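Local coordinates for protein hydrogenase 3 maturation protease (Escherichia coli, PDB 2E85) that cleaves a 32-residue peptide from the C terminus of the precursor of HycE, the large subunit of hydrogenase 3, as a step in its maturation, at residues D6-V11 with P23-K28; R60-D65 with E110-G115. The protein carries 1 engineered substitution. All blocks are in the same frame, centred on the assembly; numbering follows the deposited sequence.

Contact 1. Residues D6-V11 with P23-K28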
# COMPACT_ATOMS: atom_id res chain seq x y z
N ASP B 6 4.88 -21.83 4.71
CA ASP B 6 5.02 -21.18 3.43
C ASP B 6 3.69 -20.62 2.95
O ASP B 6 2.67 -21.28 3.06
CB ASP B 6 5.53 -22.21 2.43
CG ASP B 6 6.92 -22.68 2.75
OD1 ASP B 6 7.69 -21.90 3.31
OD2 ASP B 6 7.25 -23.84 2.40
N VAL B 7 3.73 -19.43 2.37
CA VAL B 7 2.53 -18.83 1.75
C VAL B 7 2.90 -18.40 0.34
O VAL B 7 3.98 -17.85 0.14
CB VAL B 7 2.00 -17.64 2.58
CG1 VAL B 7 0.82 -16.96 1.89
CG2 VAL B 7 1.56 -18.14 3.99
N LEU B 8 1.98 -18.63 -0.60
CA LEU B 8 2.17 -18.27 -2.00
C LEU B 8 1.06 -17.30 -2.37
O LEU B 8 -0.13 -17.63 -2.30
CB LEU B 8 2.10 -19.53 -2.88
CG LEU B 8 1.98 -19.33 -4.40
CD1 LEU B 8 3.13 -18.49 -4.94
CD2 LEU B 8 1.81 -20.66 -5.16
N LEU B 9 1.45 -16.08 -2.73
CA LEU B 9 0.45 -15.05 -3.13
C LEU B 9 0.51 -14.98 -4.64
O LEU B 9 1.55 -14.67 -5.20
CB LEU B 9 0.77 -13.68 -2.52
CG LEU B 9 -0.11 -12.52 -3.05
CD1 LEU B 9 -1.60 -12.71 -2.66
CD2 LEU B 9 0.37 -11.16 -2.61
N CYS B 10 -0.62 -15.29 -5.28
CA CYS B 10 -0.67 -15.27 -6.75
C CYS B 10 -1.39 -14.00 -7.16
O CYS B 10 -2.56 -13.86 -6.81
CB CYS B 10 -1.46 -16.43 -7.31
SG CYS B 10 -0.61 -18.03 -7.10
N VAL B 11 -0.74 -13.15 -7.95
CA VAL B 11 -1.30 -11.88 -8.38
C VAL B 11 -1.62 -11.89 -9.88
O VAL B 11 -0.83 -12.40 -10.66
CB VAL B 11 -0.29 -10.68 -8.06
CG1 VAL B 11 -0.82 -9.33 -8.58
CG2 VAL B 11 0.03 -10.61 -6.54
N PRO B 23 -3.36 -16.15 -11.36
CA PRO B 23 -4.56 -16.99 -11.22
C PRO B 23 -4.43 -18.40 -11.79
O PRO B 23 -4.91 -19.34 -11.17
CB PRO B 23 -5.64 -16.17 -11.96
CG PRO B 23 -5.15 -14.74 -11.83
CD PRO B 23 -3.67 -14.78 -11.81
N LEU B 24 -3.71 -18.56 -12.90
CA LEU B 24 -3.49 -19.91 -13.44
C LEU B 24 -2.70 -20.78 -12.46
O LEU B 24 -3.05 -21.95 -12.22
CB LEU B 24 -2.83 -19.89 -14.84
CG LEU B 24 -2.62 -21.29 -15.41
CD1 LEU B 24 -3.96 -22.03 -15.66
CD2 LEU B 24 -1.77 -21.26 -16.69
N LEU B 25 -1.63 -20.23 -11.90
CA LEU B 25 -0.88 -20.96 -10.88
C LEU B 25 -1.75 -21.39 -9.70
O LEU B 25 -1.64 -22.54 -9.22
CB LEU B 25 0.32 -20.14 -10.37
CG LEU B 25 1.25 -20.90 -9.42
CD1 LEU B 25 1.71 -22.22 -10.09
CD2 LEU B 25 2.44 -20.07 -9.01
N ALA B 26 -2.58 -20.47 -9.22
CA ALA B 26 -3.52 -20.75 -8.13
C ALA B 26 -4.48 -21.88 -8.52
O ALA B 26 -4.75 -22.77 -7.72
CB ALA B 26 -4.26 -19.48 -7.75
N GLU B 27 -4.95 -21.88 -9.76
CA GLU B 27 -5.82 -22.96 -10.24
C GLU B 27 -5.12 -24.33 -10.23
O GLU B 27 -5.72 -25.34 -9.81
CB GLU B 27 -6.32 -22.65 -11.65
CG GLU B 27 -7.23 -23.76 -12.15
CD GLU B 27 -8.15 -23.35 -13.26
OE1 GLU B 27 -8.76 -24.26 -13.87
OE2 GLU B 27 -8.26 -22.14 -13.54
N LYS B 28 -3.87 -24.36 -10.69
CA LYS B 28 -3.08 -25.59 -10.71
C LYS B 28 -2.88 -26.13 -9.31
O LYS B 28 -3.03 -27.32 -9.08
CB LYS B 28 -1.73 -25.35 -11.38
CG LYS B 28 -1.82 -25.13 -12.88
CD LYS B 28 -0.41 -24.93 -13.42
CE LYS B 28 -0.38 -24.79 -14.91
NZ LYS B 28 -0.56 -26.07 -15.62
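Strand 6-11 meets helix 23-28 where C10 faces P23, L25 and A26, the two axes approaching to 7.4 Å with their N-to-C directions 134° apart. This is the first half of a beta-alpha-beta unit, in which the chain leaves the strand, returns along the helix and enters the parallel neighbour 38-43. No hydrogen bond joins the two segments; the interface is small, buried and largely apolar. C10 occupies its middle. Its sulfur stands anti to the carbonyl carbon (chi1 -70°), a setting that carries SG up against the helix surface, where it lies 4.0 Å from L25 CB and the same distance from A26 CB. The thiol thus sits between two successive residues of one turn and also touches the A26 backbone, its SG 3.8 Å from A26 N. Further back along the strand L8, which points to the same face, reaches the helix by a methyl group alone: its CD2 meets L25 CD2 at 3.9 Å, the two leucines crossing at a slant. L25 therefore bridges L8 and C10, and it also touches Y139 of helix 129-141. A26 in turn touches D41 of strand 38-43. Near the C-terminal end of the strand the contact passes to the backbone, with the ring carbon CD of P23 resting 3.9 Å from V11 O.

Contact 2. Residues R60-D65 with E110-G115. With CA (calcium ion), chain F.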
# COMPACT_ATOMS: atom_id res chain seq x y z
N ARG B 60 7.91 -17.94 5.23
CA ARG B 60 8.38 -17.66 3.88
C ARG B 60 7.19 -17.30 3.01
O ARG B 60 6.16 -17.96 3.06
CB ARG B 60 9.10 -18.88 3.30
CG ARG B 60 9.39 -18.83 1.80
CD ARG B 60 10.39 -19.89 1.42
NE ARG B 60 9.87 -21.25 1.57
CZ ARG B 60 10.55 -22.35 1.27
NH1 ARG B 60 11.79 -22.26 0.79
NH2 ARG B 60 9.99 -23.53 1.43
N LEU B 61 7.34 -16.23 2.24
CA LEU B 61 6.30 -15.76 1.34
C LEU B 61 6.87 -15.67 -0.10
O LEU B 61 7.87 -14.98 -0.32
CB LEU B 61 5.82 -14.39 1.76
CG LEU B 61 4.83 -13.73 0.78
CD1 LEU B 61 3.51 -14.42 0.74
CD2 LEU B 61 4.68 -12.26 1.13
N LEU B 62 6.20 -16.35 -1.04
CA LEU B 62 6.52 -16.28 -2.46
C LEU B 62 5.38 -15.53 -3.15
O LEU B 62 4.22 -15.89 -2.98
CB LEU B 62 6.61 -17.69 -3.06
CG LEU B 62 6.85 -17.82 -4.57
CD1 LEU B 62 8.09 -17.06 -5.11
CD2 LEU B 62 6.93 -19.27 -4.97
N ILE B 63 5.73 -14.55 -3.96
CA ILE B 63 4.74 -13.78 -4.72
C ILE B 63 5.02 -14.03 -6.17
O ILE B 63 6.17 -13.89 -6.61
CB ILE B 63 4.88 -12.27 -4.43
CG1 ILE B 63 4.69 -12.01 -2.94
CG2 ILE B 63 3.88 -11.45 -5.25
CD1 ILE B 63 5.18 -10.65 -2.45
N VAL B 64 3.98 -14.41 -6.92
CA VAL B 64 4.13 -14.70 -8.35
C VAL B 64 3.18 -13.78 -9.12
O VAL B 64 1.97 -13.75 -8.85
CB VAL B 64 3.77 -16.17 -8.67
CG1 VAL B 64 3.64 -16.39 -10.21
CG2 VAL B 64 4.78 -17.16 -7.99
N ASP B 65 3.73 -13.08 -10.11
CA ASP B 65 2.95 -12.08 -10.84
C ASP B 65 3.51 -11.96 -12.25
O ASP B 65 4.72 -11.93 -12.43
CB ASP B 65 3.07 -10.73 -10.13
CG ASP B 65 2.11 -9.66 -10.68
OD1 ASP B 65 1.24 -9.97 -11.51
OD2 ASP B 65 2.18 -8.50 -10.22
N GLU B 110 11.53 -14.29 5.03
CA GLU B 110 11.92 -14.56 3.65
C GLU B 110 10.74 -14.24 2.73
O GLU B 110 9.69 -14.88 2.82
CB GLU B 110 12.37 -15.99 3.45
CG GLU B 110 12.89 -16.24 2.05
CD GLU B 110 13.68 -17.53 1.94
OE1 GLU B 110 13.46 -18.41 2.79
OE2 GLU B 110 14.51 -17.65 1.02
N VAL B 111 10.95 -13.24 1.88
CA VAL B 111 9.98 -12.81 0.86
C VAL B 111 10.65 -12.87 -0.50
O VAL B 111 11.74 -12.31 -0.70
CB VAL B 111 9.44 -11.39 1.17
CG1 VAL B 111 8.43 -10.93 0.11
CG2 VAL B 111 8.83 -11.37 2.55
N ILE B 112 10.02 -13.57 -1.44
CA ILE B 112 10.60 -13.78 -2.77
C ILE B 112 9.58 -13.24 -3.75
O ILE B 112 8.43 -13.66 -3.69
CB ILE B 112 10.80 -15.32 -3.02
CG1 ILE B 112 11.68 -15.93 -1.92
CG2 ILE B 112 11.48 -15.64 -4.37
CD1 ILE B 112 11.57 -17.45 -1.77
N PHE B 113 9.99 -12.35 -4.65
CA PHE B 113 9.08 -11.85 -5.69
C PHE B 113 9.51 -12.44 -7.00
O PHE B 113 10.62 -12.14 -7.48
CB PHE B 113 9.15 -10.32 -5.81
CG PHE B 113 8.15 -9.80 -6.78
CD1 PHE B 113 6.88 -9.48 -6.36
CD2 PHE B 113 8.46 -9.73 -8.16
CE1 PHE B 113 5.92 -9.06 -7.26
CE2 PHE B 113 7.50 -9.29 -9.07
CZ PHE B 113 6.23 -8.96 -8.61
N LEU B 114 8.63 -13.23 -7.61
CA LEU B 114 8.87 -13.87 -8.89
C LEU B 114 8.00 -13.30 -10.03
O LEU B 114 6.76 -13.30 -9.95
CB LEU B 114 8.62 -15.36 -8.76
CG LEU B 114 8.92 -16.25 -9.97
CD1 LEU B 114 9.20 -17.67 -9.53
CD2 LEU B 114 7.79 -16.25 -11.02
N GLY B 115 8.66 -12.81 -11.07
CA GLY B 115 7.99 -12.22 -12.22
C GLY B 115 8.03 -13.20 -13.37
O GLY B 115 9.01 -13.94 -13.57
CA CA F . 0.36 -8.60 -13.15
O HOH W 1 1.43 -6.73 -12.06
O HOH W 2 -0.68 -7.38 -11.31
O HOH W 3 0.43 -6.81 -14.51
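D65, paired with G115 near the C-terminal ends of two parallel strands, turns its carboxylate out of the sheet to bind a calcium ion. Of its two oxygens, D65 OD1 bonds the calcium, at 2.3 Å, while D65 OD2 accepts a 2.7 Å hydrogen bond from a water that is itself a calcium ligand, so both oxygens are tied to the site. D19 and A66 O complete the coordination together with three waters. With chi1 at -170° the carboxylate swings away from the backbone N toward the metal, and D65 CB rests 3.9 Å from F113 CZ. Behind this site the strands run in register, 15° from parallel, joined by five hydrogen bonds in which L61, I63 and D65 donate to, and L61 and I63 also accept from, the other strand. The shortest is L114 N to I63 O at 2.7 Å, with an angle of 169° at the hydrogen. On the D65 face, I63 puts CG2 obliquely against the F113 ring, 3.7 Å from CE1, while its CD1 reaches V111 CG1 at 4.1 Å. Cutting I63 back to an alanine is likely to open a gap between V111 and F113 and leave the phenyl ring freer to shift. The other face carries L62, whose CD1 meets I112 CG2 at 3.7 Å. At the other end of the two segments R60 and E110 lie alongside each other, R60 CD 3.7 Å from E110 OE1, but the guanidinium is bonded to D6 and W145 O instead. Helix 97-108 packs over L61, I63, V111 and F113, one helical layer on the sheet, as in the alpha/beta fold of the hydrogenase maturation proteases, with a metal site at the C-terminal strand ends that is probably where nickel binds.

Overall arrangement
From the N terminus, strand 6-11 is followed by a short connection and helix 21-31, and contact 1 closes this loop before the chain enters strand 38-43. Contact 2 opens only after helix 50-56 and spans a longer excursion, through strand 76-78 and helices 81-86 and 97-108, before 110-115 returns to the sheet. The two contacts are thus in series, neither nested nor crossed. They are joined across the sheet because strands 6-11 and 60-66 are neighbours, and L9 N probably bonds to L62 O. Together they tie the helix 21-31 layer to the central strands, with V11 packing against D65 beside the calcium.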